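Local coordinates for protein oxidized polyvinyl alcohol hydrolase (Sphingopyxis, PDB 3WLA) that hydrolyses beta-diketones such as 4,6-nonanedione and carries out the second step of polyvinyl alcohol breakdown, cleaving the oxidized polymer as a monomeric alpha/beta-hydrolase, at residues Ala76-Met81 with Phe295-Leu300; Asn61-Val66 with Gly70-Leu75; Arg205-Ala210 with Lys214-Arg219; Gly187-Thr192 with Ser265-Ser270; Arg87-Gln92 with Gly99-Val104. One frame throughout, in Å; residues are numbered along the deposited sequence.

Contact 1: Ala76-Met81 with Phe295-Leu300; sequences AEHGYM and FNLWAL
His-78 and Tyr-80, in the loop that leads into strand 81-85, face Leu-297 and Leu-300 on helix 292-304; the backbones stay well apart, with the CA atoms of His-78 and Leu-297 8.0 Å from each other, and side chains fill the gap. Leu-297, its CG anti to the backbone N (chi1 177°), extends from the helix and divides its branches. CD2 sits over one face of the His-78 imidazole, 3.9 Å from the ring centroid, a CH-pi contact displaced toward the rim on the ND1 and CE1 side. CD1 touches CG of the same ring at 3.7 Å and reaches obliquely to CE2 of Tyr-80 at 4.2 Å, so one leucine bridges both aromatic residues. One turn on, CB of Leu-300 lies over a face of the Tyr-80 phenol, 4.2 Å from its centroid, while CD1 of Leu-300 approaches CE1. Beyond the ring, Tyr-80 OH hydrogen-bonds to OD1 of Asn-301, the next residue of the helix. Pro-48 of strand 47-53 also packs on Tyr-80, and Trp-50 on Leu-300. The contact is thus mainly dispersion and CH-pi packing, buried at Tyr-80 and solvent-facing at His-78; the phenol's polar end is satisfied by the helix itself, so packing and this one bond join the approach to strand 81-85 to helix 292-304.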
# COMPACT_ATOMS: atom_id res chain seq x y z
N ALA A 76 -6.79 -1.41 16.49
CA ALA A 76 -8.01 -2.08 16.88
C ALA A 76 -8.50 -1.52 18.24
O ALA A 76 -9.67 -1.65 18.55
CB ALA A 76 -7.79 -3.56 17.01
N GLU A 77 -7.61 -0.91 19.02
CA GLU A 77 -8.02 -0.33 20.29
C GLU A 77 -8.82 0.97 20.07
O GLU A 77 -9.48 1.46 20.99
CB GLU A 77 -6.79 -0.04 21.15
CG GLU A 77 -6.18 -1.27 21.73
CD GLU A 77 -4.89 -1.01 22.51
OE1 GLU A 77 -4.62 0.14 22.96
OE2 GLU A 77 -4.13 -1.99 22.71
N HIS A 78 -8.79 1.49 18.84
CA HIS A 78 -9.45 2.73 18.50
C HIS A 78 -10.62 2.57 17.52
O HIS A 78 -11.02 3.51 16.83
CB HIS A 78 -8.44 3.71 17.92
CG HIS A 78 -7.32 4.03 18.85
ND1 HIS A 78 -7.40 5.03 19.80
CD2 HIS A 78 -6.12 3.43 19.05
CE1 HIS A 78 -6.31 5.03 20.54
NE2 HIS A 78 -5.52 4.06 20.11
N GLY A 79 -11.14 1.35 17.43
CA GLY A 79 -12.30 1.09 16.62
C GLY A 79 -12.10 0.55 15.24
O GLY A 79 -13.06 0.31 14.53
N TYR A 80 -10.85 0.38 14.84
CA TYR A 80 -10.58 -0.15 13.50
C TYR A 80 -10.48 -1.66 13.47
O TYR A 80 -9.91 -2.28 14.40
CB TYR A 80 -9.24 0.36 13.02
CG TYR A 80 -9.28 1.81 12.76
CD1 TYR A 80 -9.72 2.27 11.53
CD2 TYR A 80 -8.97 2.72 13.75
CE1 TYR A 80 -9.86 3.65 11.29
CE2 TYR A 80 -9.10 4.08 13.52
CZ TYR A 80 -9.55 4.53 12.27
OH TYR A 80 -9.75 5.89 12.04
N MET A 81 -11.06 -2.26 12.43
CA MET A 81 -10.87 -3.70 12.21
C MET A 81 -9.50 -3.75 11.46
O MET A 81 -9.37 -3.13 10.39
CB MET A 81 -11.95 -4.25 11.30
CG MET A 81 -11.55 -5.53 10.60
SD MET A 81 -11.17 -6.91 11.72
CE MET A 81 -12.85 -7.64 11.86
N PHE A 295 1.11 8.72 15.03
CA PHE A 295 1.09 8.91 13.60
C PHE A 295 0.10 7.95 12.92
O PHE A 295 -0.75 8.37 12.08
CB PHE A 295 2.46 8.70 12.97
CG PHE A 295 2.43 8.79 11.48
CD1 PHE A 295 2.26 10.02 10.86
CD2 PHE A 295 2.39 7.64 10.70
CE1 PHE A 295 2.04 10.11 9.47
CE2 PHE A 295 2.17 7.70 9.32
CZ PHE A 295 1.99 8.93 8.69
N ASN A 296 0.19 6.68 13.28
CA ASN A 296 -0.69 5.69 12.69
C ASN A 296 -2.16 6.08 12.92
O ASN A 296 -2.97 6.01 12.00
CB ASN A 296 -0.48 4.31 13.30
CG ASN A 296 0.87 3.67 12.92
OD1 ASN A 296 1.53 4.04 11.95
ND2 ASN A 296 1.27 2.69 13.71
N LEU A 297 -2.50 6.44 14.14
CA LEU A 297 -3.88 6.80 14.47
C LEU A 297 -4.30 8.12 13.78
O LEU A 297 -5.43 8.25 13.37
CB LEU A 297 -4.07 6.97 15.96
CG LEU A 297 -5.47 7.42 16.39
CD1 LEU A 297 -6.53 6.32 16.04
CD2 LEU A 297 -5.43 7.66 17.93
N TRP A 298 -3.37 9.06 13.66
CA TRP A 298 -3.65 10.30 12.98
C TRP A 298 -3.95 10.00 11.55
O TRP A 298 -4.95 10.49 10.99
CB TRP A 298 -2.45 11.25 13.04
CG TRP A 298 -2.65 12.45 12.12
CD1 TRP A 298 -3.42 13.58 12.37
CD2 TRP A 298 -2.16 12.59 10.78
NE1 TRP A 298 -3.43 14.38 11.25
CE2 TRP A 298 -2.67 13.80 10.27
CE3 TRP A 298 -1.35 11.80 9.96
CZ2 TRP A 298 -2.40 14.23 8.95
CZ3 TRP A 298 -1.07 12.23 8.66
CH2 TRP A 298 -1.59 13.43 8.17
N ALA A 299 -3.10 9.18 10.94
CA ALA A 299 -3.27 8.88 9.52
C ALA A 299 -4.60 8.15 9.25
O ALA A 299 -5.34 8.50 8.30
CB ALA A 299 -2.09 8.03 9.00
N LEU A 300 -4.91 7.15 10.06
CA LEU A 300 -6.16 6.42 9.83
C LEU A 300 -7.38 7.28 10.11
O LEU A 300 -8.33 7.21 9.34
CB LEU A 300 -6.24 5.10 10.63
CG LEU A 300 -5.69 3.81 9.97
CD1 LEU A 300 -6.67 3.27 8.87
CD2 LEU A 300 -4.32 4.09 9.39

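Contact 2: Asn61-Val66 with Gly70-Leu75; sequences NWNLNV and GNNAKL
Residues 70-75 reverse the chain after helix 60-65 and turn back against its C-terminal end, bringing the CA atoms of Leu-64 and Asn-72 within 4.4 Å. Carbonyls at the helix end take amide hydrogens from the returning chain: Asn-72 N bonds to Asn-63 O at 2.8 Å and nearly straight (172°), and Ala-73 N to Leu-64 O at 2.8 Å, on a lone pair of that carbonyl. A weaker bond runs from Asn-71 N to Val-66 O. The side chain of Asn-72 adds two weak bonds, from its ND2 to OD1 of Asn-63 at 3.0 Å and to Asn-63 O; the firmer hold on this amide is Trp-50 NE1 of strand 47-53, which bonds to its OD1. With a chi1 of 175°, Asn-63 carries its own amide over to meet that of Asn-72, and the two amide planes lie only 10° apart. Ala-73 CB packs against CB of Leu-64 at 4.2 Å and against ND2 of Asn-65. Asp-293 OD1 accepts from ND2 of Asn-71. Leu-64 rests on Val-82 and Ser-84 of strand 81-85, while Asn-296 of helix 292-304 covers Asn-72, placing the turn between sheet and helix.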
# COMPACT_ATOMS: atom_id res chain seq x y z
N ASN A 61 3.41 -10.61 11.63
CA ASN A 61 3.18 -10.42 13.06
C ASN A 61 4.01 -9.27 13.66
O ASN A 61 3.58 -8.66 14.62
CB ASN A 61 3.41 -11.71 13.82
CG ASN A 61 2.22 -12.63 13.77
OD1 ASN A 61 1.12 -12.22 13.39
ND2 ASN A 61 2.43 -13.89 14.16
N TRP A 62 5.20 -8.99 13.11
CA TRP A 62 5.97 -7.86 13.60
C TRP A 62 5.21 -6.58 13.31
O TRP A 62 5.08 -5.75 14.18
CB TRP A 62 7.33 -7.73 12.94
CG TRP A 62 8.20 -8.94 13.08
CD1 TRP A 62 7.92 -10.10 13.76
CD2 TRP A 62 9.47 -9.11 12.47
NE1 TRP A 62 8.95 -10.99 13.60
CE2 TRP A 62 9.92 -10.41 12.81
CE3 TRP A 62 10.29 -8.30 11.67
CZ2 TRP A 62 11.14 -10.91 12.36
CZ3 TRP A 62 11.54 -8.80 11.23
CH2 TRP A 62 11.94 -10.09 11.58
N ASN A 63 4.74 -6.42 12.08
CA ASN A 63 4.02 -5.23 11.71
C ASN A 63 2.81 -5.01 12.64
O ASN A 63 2.48 -3.88 12.96
CB ASN A 63 3.59 -5.38 10.25
CG ASN A 63 2.72 -4.25 9.76
OD1 ASN A 63 1.52 -4.24 10.03
ND2 ASN A 63 3.32 -3.30 9.02
N LEU A 64 2.15 -6.08 13.06
CA LEU A 64 1.01 -5.98 13.94
C LEU A 64 1.35 -5.78 15.40
O LEU A 64 0.62 -5.07 16.12
CB LEU A 64 0.17 -7.28 13.89
CG LEU A 64 -0.60 -7.50 12.61
CD1 LEU A 64 -1.33 -8.86 12.66
CD2 LEU A 64 -1.62 -6.38 12.50
N ASN A 65 2.46 -6.38 15.84
CA ASN A 65 2.74 -6.37 17.28
C ASN A 65 4.00 -5.80 17.82
O ASN A 65 4.17 -5.73 19.05
CB ASN A 65 2.68 -7.82 17.81
CG ASN A 65 1.40 -8.50 17.45
OD1 ASN A 65 1.40 -9.66 17.05
ND2 ASN A 65 0.30 -7.80 17.58
N VAL A 66 4.93 -5.44 16.95
CA VAL A 66 6.19 -4.95 17.39
C VAL A 66 6.28 -3.49 17.02
O VAL A 66 6.15 -3.14 15.85
CB VAL A 66 7.29 -5.75 16.69
CG1 VAL A 66 8.63 -5.22 17.07
CG2 VAL A 66 7.13 -7.25 17.05
N GLY A 70 5.87 -1.11 13.50
CA GLY A 70 4.60 -0.43 13.28
C GLY A 70 3.54 -0.57 14.35
O GLY A 70 2.73 0.32 14.52
N ASN A 71 3.49 -1.70 15.04
CA ASN A 71 2.48 -1.92 16.10
C ASN A 71 1.07 -1.60 15.57
O ASN A 71 0.24 -0.93 16.25
CB ASN A 71 2.85 -1.06 17.33
CG ASN A 71 2.08 -1.45 18.60
OD1 ASN A 71 1.75 -2.62 18.83
ND2 ASN A 71 1.78 -0.44 19.44
N ASN A 72 0.79 -2.10 14.36
CA ASN A 72 -0.50 -1.82 13.72
C ASN A 72 -1.72 -2.43 14.42
O ASN A 72 -2.82 -1.92 14.26
CB ASN A 72 -0.45 -2.21 12.25
CG ASN A 72 0.23 -1.14 11.42
OD1 ASN A 72 -0.37 -0.10 11.15
ND2 ASN A 72 1.49 -1.37 11.02
N ALA A 73 -1.54 -3.47 15.24
CA ALA A 73 -2.68 -4.05 15.93
C ALA A 73 -3.30 -3.03 16.90
O ALA A 73 -4.44 -3.15 17.32
CB ALA A 73 -2.27 -5.35 16.74
N LYS A 74 -2.52 -2.03 17.28
CA LYS A 74 -2.98 -1.03 18.23
C LYS A 74 -4.21 -0.26 17.70
O LYS A 74 -5.05 0.20 18.50
CB LYS A 74 -1.83 -0.10 18.56
CG LYS A 74 -2.10 1.02 19.57
CD LYS A 74 -2.21 0.51 20.99
CE LYS A 74 -2.37 1.71 21.95
NZ LYS A 74 -1.36 2.78 21.65
N LEU A 75 -4.33 -0.16 16.38
CA LEU A 75 -5.45 0.56 15.82
C LEU A 75 -6.80 -0.11 16.20
O LEU A 75 -7.83 0.54 16.22
CB LEU A 75 -5.32 0.68 14.31
CG LEU A 75 -4.41 1.75 13.71
CD1 LEU A 75 -4.71 3.09 14.36
CD2 LEU A 75 -2.97 1.40 13.85

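Contact 3: Arg205-Ala210 with Lys214-Arg219; sequences RKMVAA and KIWQGR
Trp-216, in the loop after helix 201-210, is packed against Met-207 and Val-208 in a helix-to-loop contact combining CH-pi and Met-aromatic interactions. Val-208 CG2 stands almost directly above the five-membered ring, 3.8 Å from its centroid and 9° off the normal. This branch is anti to the carbonyl carbon of Val-208, which directs it toward the indole. Met-207 serves the six-membered ring: its CE meets CZ3 of Trp-216 at 3.4 Å, whereas SD lies obliquely, 4.9 Å from the ring centroid. The methionine starts from the crowded first torsion (chi1 69°) and then runs extended, which carries CE along the benzo part of the indole. Met-207 O also approaches CZ2 of Trp-216, at 3.2 Å. On the other face, Lys-214 lays its CE 3.5 Å above the indole plane, so the ring is sandwiched between the lysine's aliphatic chain and Val-208.

The next shell holds the indole and its cover in place. Trp-216 NE1 donates to Ala-211 O, between the two segments, which fixes the rotation of the indole. Pro-259 of helix 257-269 touches Val-208. Lys-214 NZ forms a salt bridge with Asp-194 and also hydrogen-bonds to Ile-215 O at 3.2 Å, approaching from above the carbonyl plane, 35° out of it.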
# COMPACT_ATOMS: atom_id res chain seq x y z
N ARG A 205 16.07 7.61 -12.23
CA ARG A 205 16.15 8.65 -11.18
C ARG A 205 16.33 10.02 -11.81
O ARG A 205 15.75 11.02 -11.37
CB ARG A 205 17.37 8.46 -10.26
CG ARG A 205 17.07 8.11 -8.87
CD ARG A 205 18.07 8.61 -7.86
NE ARG A 205 19.43 8.16 -8.07
CZ ARG A 205 20.30 7.93 -7.08
NH1 ARG A 205 21.54 7.54 -7.34
NH2 ARG A 205 19.91 8.02 -5.82
N LYS A 206 17.20 10.05 -12.81
CA LYS A 206 17.49 11.32 -13.45
C LYS A 206 16.29 11.81 -14.25
O LYS A 206 15.90 12.96 -14.08
CB LYS A 206 18.76 11.23 -14.34
CG LYS A 206 20.03 10.85 -13.59
CD LYS A 206 21.29 11.13 -14.44
CE LYS A 206 22.59 10.65 -13.75
NZ LYS A 206 22.87 11.30 -12.44
N MET A 207 15.66 10.95 -15.05
CA MET A 207 14.54 11.48 -15.84
C MET A 207 13.45 12.08 -14.95
O MET A 207 12.83 13.09 -15.32
CB MET A 207 14.01 10.43 -16.82
CG MET A 207 13.29 9.23 -16.23
SD MET A 207 12.92 8.04 -17.51
CE MET A 207 11.42 7.26 -16.81
N VAL A 208 13.24 11.51 -13.76
CA VAL A 208 12.21 12.05 -12.90
C VAL A 208 12.67 13.37 -12.29
O VAL A 208 11.89 14.33 -12.25
CB VAL A 208 11.78 11.06 -11.79
CG1 VAL A 208 11.01 11.81 -10.74
CG2 VAL A 208 10.89 9.98 -12.37
N ALA A 209 13.91 13.42 -11.79
CA ALA A 209 14.45 14.68 -11.23
C ALA A 209 14.47 15.80 -12.30
O ALA A 209 14.43 16.97 -11.96
CB ALA A 209 15.88 14.47 -10.70
N ALA A 210 14.54 15.43 -13.58
CA ALA A 210 14.51 16.41 -14.66
C ALA A 210 13.08 16.96 -14.92
O ALA A 210 12.93 18.06 -15.42
CB ALA A 210 15.05 15.80 -15.93
N LYS A 214 5.84 16.20 -13.73
CA LYS A 214 5.24 15.38 -14.76
C LYS A 214 4.51 14.16 -14.19
O LYS A 214 4.88 13.66 -13.12
CB LYS A 214 6.32 14.93 -15.70
CG LYS A 214 5.97 13.78 -16.60
CD LYS A 214 7.10 13.58 -17.60
CE LYS A 214 6.93 12.27 -18.37
NZ LYS A 214 5.55 12.22 -18.88
N ILE A 215 3.47 13.71 -14.89
CA ILE A 215 2.73 12.50 -14.51
C ILE A 215 3.55 11.44 -15.17
O ILE A 215 3.65 11.42 -16.40
CB ILE A 215 1.30 12.40 -15.13
CG1 ILE A 215 0.45 13.60 -14.71
CG2 ILE A 215 0.63 11.08 -14.71
CD1 ILE A 215 0.41 13.91 -13.20
N TRP A 216 4.20 10.59 -14.38
CA TRP A 216 4.98 9.48 -14.91
C TRP A 216 4.21 8.17 -14.89
O TRP A 216 3.58 7.84 -13.89
CB TRP A 216 6.24 9.27 -14.07
CG TRP A 216 7.21 10.35 -14.22
CD1 TRP A 216 7.30 11.48 -13.49
CD2 TRP A 216 8.19 10.46 -15.27
NE1 TRP A 216 8.29 12.30 -14.00
CE2 TRP A 216 8.84 11.70 -15.09
CE3 TRP A 216 8.56 9.62 -16.33
CZ2 TRP A 216 9.87 12.14 -15.95
CZ3 TRP A 216 9.57 10.05 -17.19
CH2 TRP A 216 10.22 11.31 -16.99
N GLN A 217 4.28 7.44 -15.99
CA GLN A 217 3.67 6.12 -16.08
C GLN A 217 4.51 5.21 -15.18
O GLN A 217 5.64 5.57 -14.82
CB GLN A 217 3.77 5.59 -17.51
CG GLN A 217 2.97 6.37 -18.51
CD GLN A 217 1.45 6.22 -18.29
OE1 GLN A 217 0.89 5.10 -18.27
NE2 GLN A 217 0.79 7.36 -18.13
N GLY A 218 4.02 4.03 -14.84
CA GLY A 218 4.81 3.16 -13.96
C GLY A 218 4.30 1.72 -14.01
O GLY A 218 3.08 1.53 -14.22
N ARG A 219 5.18 0.72 -13.85
CA ARG A 219 4.77 -0.67 -13.91
C ARG A 219 3.95 -1.09 -12.66
O ARG A 219 3.40 -2.21 -12.61
CB ARG A 219 5.98 -1.59 -14.08
CG ARG A 219 6.94 -1.20 -15.31
CD ARG A 219 7.87 -2.29 -15.74
NE ARG A 219 8.57 -2.91 -14.60
CZ ARG A 219 9.56 -2.35 -13.91
NH1 ARG A 219 10.06 -1.15 -14.24
NH2 ARG A 219 10.00 -2.99 -12.82

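Contact 4: Gly187-Thr192 with Ser265-Ser270; sequences GEWYST and SNYFSS
The loop following strand 181-185 of the alpha/beta-hydrolase sheet meets helix 257-269 through a buried aromatic cluster of Trp-189, Tyr-267 and Phe-268. A chi1 of -171° swings the Trp-189 indole away from the backbone N and out to the helix, and its benzo ring makes the contact: CZ2 lies 3.9 Å from CB of Tyr-267. The indole six-membered ring and the phenol are set obliquely, their planes at 43° and centroids 5.9 Å apart. CZ3 of Trp-189 touches CE2 of Phe-268 more loosely, at 4.3 Å. Polar ends point to other partners: Trp-189 NE1 is bonded to the neighbouring loop at Trp-216 O, and Tyr-267 OH bonds to Pro-226 O. Leu-173 of helix 163-174 packs on both Trp-189 and Tyr-267. The helix also carries Ser-265, assigned to the charge relay by similarity. Glu-188 braces the bend of the loop, its OE1 accepting from Trp-189 N and, at 2.9 Å, from Tyr-190 N.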
# COMPACT_ATOMS: atom_id res chain seq x y z
N GLY A 187 6.65 3.46 -1.20
CA GLY A 187 6.39 2.44 -2.16
C GLY A 187 7.03 2.76 -3.48
O GLY A 187 7.33 3.92 -3.76
N GLU A 188 7.28 1.74 -4.27
CA GLU A 188 7.87 1.97 -5.58
C GLU A 188 6.77 2.40 -6.56
O GLU A 188 5.59 2.20 -6.31
CB GLU A 188 8.49 0.71 -6.12
CG GLU A 188 10.03 0.66 -6.10
CD GLU A 188 10.71 1.56 -7.17
OE1 GLU A 188 10.00 2.10 -8.09
OE2 GLU A 188 11.95 1.72 -7.07
N TRP A 189 7.19 2.96 -7.68
CA TRP A 189 6.24 3.35 -8.74
C TRP A 189 6.67 2.65 -10.04
O TRP A 189 5.86 2.52 -11.03
CB TRP A 189 6.25 4.89 -8.93
CG TRP A 189 5.15 5.38 -9.84
CD1 TRP A 189 5.28 5.86 -11.13
CD2 TRP A 189 3.78 5.49 -9.51
NE1 TRP A 189 4.05 6.27 -11.60
CE2 TRP A 189 3.11 6.06 -10.62
CE3 TRP A 189 3.04 5.19 -8.36
CZ2 TRP A 189 1.74 6.32 -10.61
CZ3 TRP A 189 1.67 5.46 -8.34
CH2 TRP A 189 1.04 6.01 -9.46
N TYR A 190 7.90 2.13 -10.02
CA TYR A 190 8.54 1.48 -11.17
C TYR A 190 8.30 2.40 -12.37
O TYR A 190 7.69 2.03 -13.35
CB TYR A 190 7.91 0.11 -11.45
CG TYR A 190 7.98 -0.83 -10.29
CD1 TYR A 190 9.19 -1.10 -9.64
CD2 TYR A 190 6.82 -1.51 -9.84
CE1 TYR A 190 9.24 -2.03 -8.57
CE2 TYR A 190 6.87 -2.43 -8.79
CZ TYR A 190 8.07 -2.69 -8.17
OH TYR A 190 8.12 -3.65 -7.20
N SER A 191 8.75 3.64 -12.27
CA SER A 191 8.53 4.57 -13.37
C SER A 191 9.05 4.10 -14.69
O SER A 191 10.11 3.47 -14.78
CB SER A 191 9.11 5.92 -13.05
OG SER A 191 8.68 6.30 -11.78
N THR A 192 8.28 4.38 -15.75
CA THR A 192 8.70 4.01 -17.10
C THR A 192 8.58 5.25 -18.01
O THR A 192 8.12 6.31 -17.59
CB THR A 192 7.80 2.97 -17.72
OG1 THR A 192 6.51 3.57 -17.95
CG2 THR A 192 7.64 1.79 -16.82
N SER A 265 2.71 10.91 -5.98
CA SER A 265 1.95 12.06 -5.51
C SER A 265 1.40 12.87 -6.71
O SER A 265 0.29 13.40 -6.65
CB SER A 265 2.75 12.97 -4.57
OG SER A 265 3.70 13.81 -5.24
N ASN A 266 2.19 12.97 -7.77
CA ASN A 266 1.81 13.72 -8.96
C ASN A 266 0.56 13.13 -9.62
O ASN A 266 -0.40 13.86 -9.96
CB ASN A 266 2.94 13.71 -9.98
CG ASN A 266 4.11 14.62 -9.58
OD1 ASN A 266 4.05 15.41 -8.62
ND2 ASN A 266 5.19 14.52 -10.35
N TYR A 267 0.57 11.83 -9.80
CA TYR A 267 -0.54 11.13 -10.41
C TYR A 267 -1.86 11.24 -9.62
O TYR A 267 -2.90 11.65 -10.17
CB TYR A 267 -0.21 9.64 -10.58
CG TYR A 267 -1.40 8.87 -11.05
CD1 TYR A 267 -1.74 8.85 -12.41
CD2 TYR A 267 -2.26 8.25 -10.14
CE1 TYR A 267 -2.92 8.21 -12.86
CE2 TYR A 267 -3.46 7.61 -10.57
CZ TYR A 267 -3.78 7.59 -11.94
OH TYR A 267 -4.93 6.95 -12.36
N PHE A 268 -1.84 10.86 -8.33
CA PHE A 268 -3.04 10.93 -7.51
C PHE A 268 -3.54 12.38 -7.32
O PHE A 268 -4.75 12.64 -7.18
CB PHE A 268 -2.76 10.31 -6.15
CG PHE A 268 -2.63 8.82 -6.18
CD1 PHE A 268 -3.68 8.03 -6.62
CD2 PHE A 268 -1.46 8.21 -5.72
CE1 PHE A 268 -3.61 6.65 -6.60
CE2 PHE A 268 -1.37 6.81 -5.69
CZ PHE A 268 -2.45 6.02 -6.13
N SER A 269 -2.61 13.32 -7.29
CA SER A 269 -3.01 14.71 -7.15
C SER A 269 -3.68 15.20 -8.44
O SER A 269 -4.35 16.22 -8.43
CB SER A 269 -1.79 15.59 -6.86
OG SER A 269 -1.33 15.43 -5.52
N SER A 270 -3.45 14.49 -9.54
CA SER A 270 -4.01 14.90 -10.81
C SER A 270 -5.38 14.33 -11.07
O SER A 270 -6.01 14.71 -12.07
CB SER A 270 -3.11 14.50 -11.96
OG SER A 270 -3.26 13.12 -12.22

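Contact 5: Arg87-Gln92 with Gly99-Val104; sequences RQCAEQ and GACNGV
The disulfide between Cys-89 and Cys-101 draws two short 3-10 turns together, with the CA atoms of Cys-89 and Cys-101 5.2 Å apart. Its SG atoms are 2.1 Å from each other and the torsion about the S-S bond is 101°. Cys-89 puts SG between its backbone N and carbonyl carbon (chi1 55°), which turns the sulfur toward Cys-101. The tight side is roofed by Arg-87: SG of Cys-101 lies over the centre of the guanidinium, 3.6 Å above its plane, and CB of Cys-101 comes within 3.5 Å of NH1. NH2 of the arginine donates to Gly-97 O and NH1 weakly to Gly-55 O and Thr-56 O, which helps hold the flat group across the sulfur. Ala-90 CB adds a looser touch on SG of Cys-101, at 4.1 Å. By contrast, the flank at Ala-100 is solvent-exposed, and there only its CB comes near Cys-89 O, at 4.1 Å. Both turns belong to the long connection between strand 81-85 and helix 133-145; Trp-114 and Val-54 pack on Arg-87, Asn-112 touches Cys-89 and bonds to Ala-100 O, and Gln-92 reaches over to Lys-32 and Ala-34 of strand 31-38.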
# COMPACT_ATOMS: atom_id res chain seq x y z
N ARG A 87 2.19 -12.60 2.83
CA ARG A 87 2.74 -12.63 1.45
C ARG A 87 2.76 -14.10 0.92
O ARG A 87 3.07 -15.01 1.69
CB ARG A 87 4.17 -12.09 1.44
CG ARG A 87 4.31 -10.57 1.73
CD ARG A 87 5.73 -10.19 2.15
NE ARG A 87 6.00 -10.92 3.40
CZ ARG A 87 7.17 -10.97 4.03
NH1 ARG A 87 8.23 -10.29 3.54
NH2 ARG A 87 7.27 -11.72 5.16
N GLN A 88 2.50 -14.30 -0.37
CA GLN A 88 2.53 -15.65 -0.96
C GLN A 88 3.83 -16.39 -0.63
O GLN A 88 3.81 -17.56 -0.23
CB GLN A 88 2.41 -15.59 -2.49
CG GLN A 88 1.09 -15.13 -2.98
CD GLN A 88 1.06 -14.93 -4.48
OE1 GLN A 88 0.60 -13.88 -4.96
NE2 GLN A 88 1.52 -15.93 -5.23
N CYS A 89 4.97 -15.69 -0.78
CA CYS A 89 6.30 -16.27 -0.55
C CYS A 89 6.56 -16.71 0.91
O CYS A 89 7.48 -17.51 1.16
CB CYS A 89 7.40 -15.24 -0.98
SG CYS A 89 7.12 -13.63 -0.08
N ALA A 90 5.81 -16.18 1.87
CA ALA A 90 6.01 -16.57 3.27
C ALA A 90 5.28 -17.89 3.54
O ALA A 90 5.32 -18.40 4.65
CB ALA A 90 5.50 -15.46 4.23
N GLU A 91 4.61 -18.41 2.52
CA GLU A 91 3.86 -19.66 2.60
C GLU A 91 3.00 -19.82 3.88
O GLU A 91 3.15 -20.77 4.65
CB GLU A 91 4.84 -20.82 2.43
CG GLU A 91 5.36 -20.95 0.98
CD GLU A 91 6.36 -22.09 0.82
OE1 GLU A 91 7.46 -22.01 1.43
OE2 GLU A 91 6.05 -23.08 0.10
N GLN A 92 2.14 -18.83 4.11
CA GLN A 92 1.22 -18.83 5.25
C GLN A 92 1.77 -18.70 6.66
O GLN A 92 0.98 -18.81 7.62
CB GLN A 92 0.33 -20.06 5.18
CG GLN A 92 -0.32 -20.21 3.85
CD GLN A 92 -1.62 -21.02 3.89
OE1 GLN A 92 -2.71 -20.48 4.13
NE2 GLN A 92 -1.51 -22.33 3.64
N GLY A 99 13.19 -14.70 4.36
CA GLY A 99 13.11 -15.97 3.63
C GLY A 99 13.09 -15.82 2.11
O GLY A 99 13.83 -15.00 1.54
N ALA A 100 12.24 -16.60 1.47
CA ALA A 100 12.10 -16.57 0.00
C ALA A 100 11.52 -15.24 -0.44
O ALA A 100 11.57 -14.87 -1.63
CB ALA A 100 11.21 -17.76 -0.47
N CYS A 101 10.95 -14.50 0.50
CA CYS A 101 10.40 -13.21 0.09
C CYS A 101 11.48 -12.24 -0.42
O CYS A 101 11.21 -11.42 -1.30
CB CYS A 101 9.64 -12.59 1.27
SG CYS A 101 8.17 -13.61 1.71
N ASN A 102 12.70 -12.33 0.10
CA ASN A 102 13.75 -11.38 -0.29
C ASN A 102 14.35 -11.88 -1.60
O ASN A 102 15.37 -12.60 -1.63
CB ASN A 102 14.78 -11.30 0.82
CG ASN A 102 15.86 -10.24 0.57
OD1 ASN A 102 15.72 -9.36 -0.27
ND2 ASN A 102 16.93 -10.33 1.34
N GLY A 103 13.69 -11.55 -2.69
CA GLY A 103 14.22 -12.01 -3.94
C GLY A 103 13.58 -11.28 -5.09
O GLY A 103 12.54 -10.61 -4.92
N VAL A 104 14.20 -11.41 -6.27
CA VAL A 104 13.60 -10.79 -7.46
C VAL A 104 12.28 -11.49 -7.78
O VAL A 104 12.03 -12.62 -7.32
CB VAL A 104 14.56 -10.87 -8.62
CG1 VAL A 104 15.88 -10.26 -8.18
CG2 VAL A 104 14.77 -12.30 -9.04

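Overall arrangement
The five contacts form two touching pairs and one separate site. Contacts 1 and 2, with centres 11 Å apart, join where Leu-75 packs on Asn-296 and Leu-297. Across the chain's centre, contacts 3 and 4 are 8 Å apart between centres and are linked by Trp-216 O to Trp-189 NE1 at 2.8 Å and by Arg-219 N to Tyr-190 O. Contact 5 comes within about 8 Å of contact 2 and 9 Å of contact 4, nearest atoms. Contacts 2 and 5 also approach Ser-162, the probable nucleophile: the side chains of Asn-63 in contact 2 and Arg-87 in contact 5 are about 10 and 9 Å from its side chain.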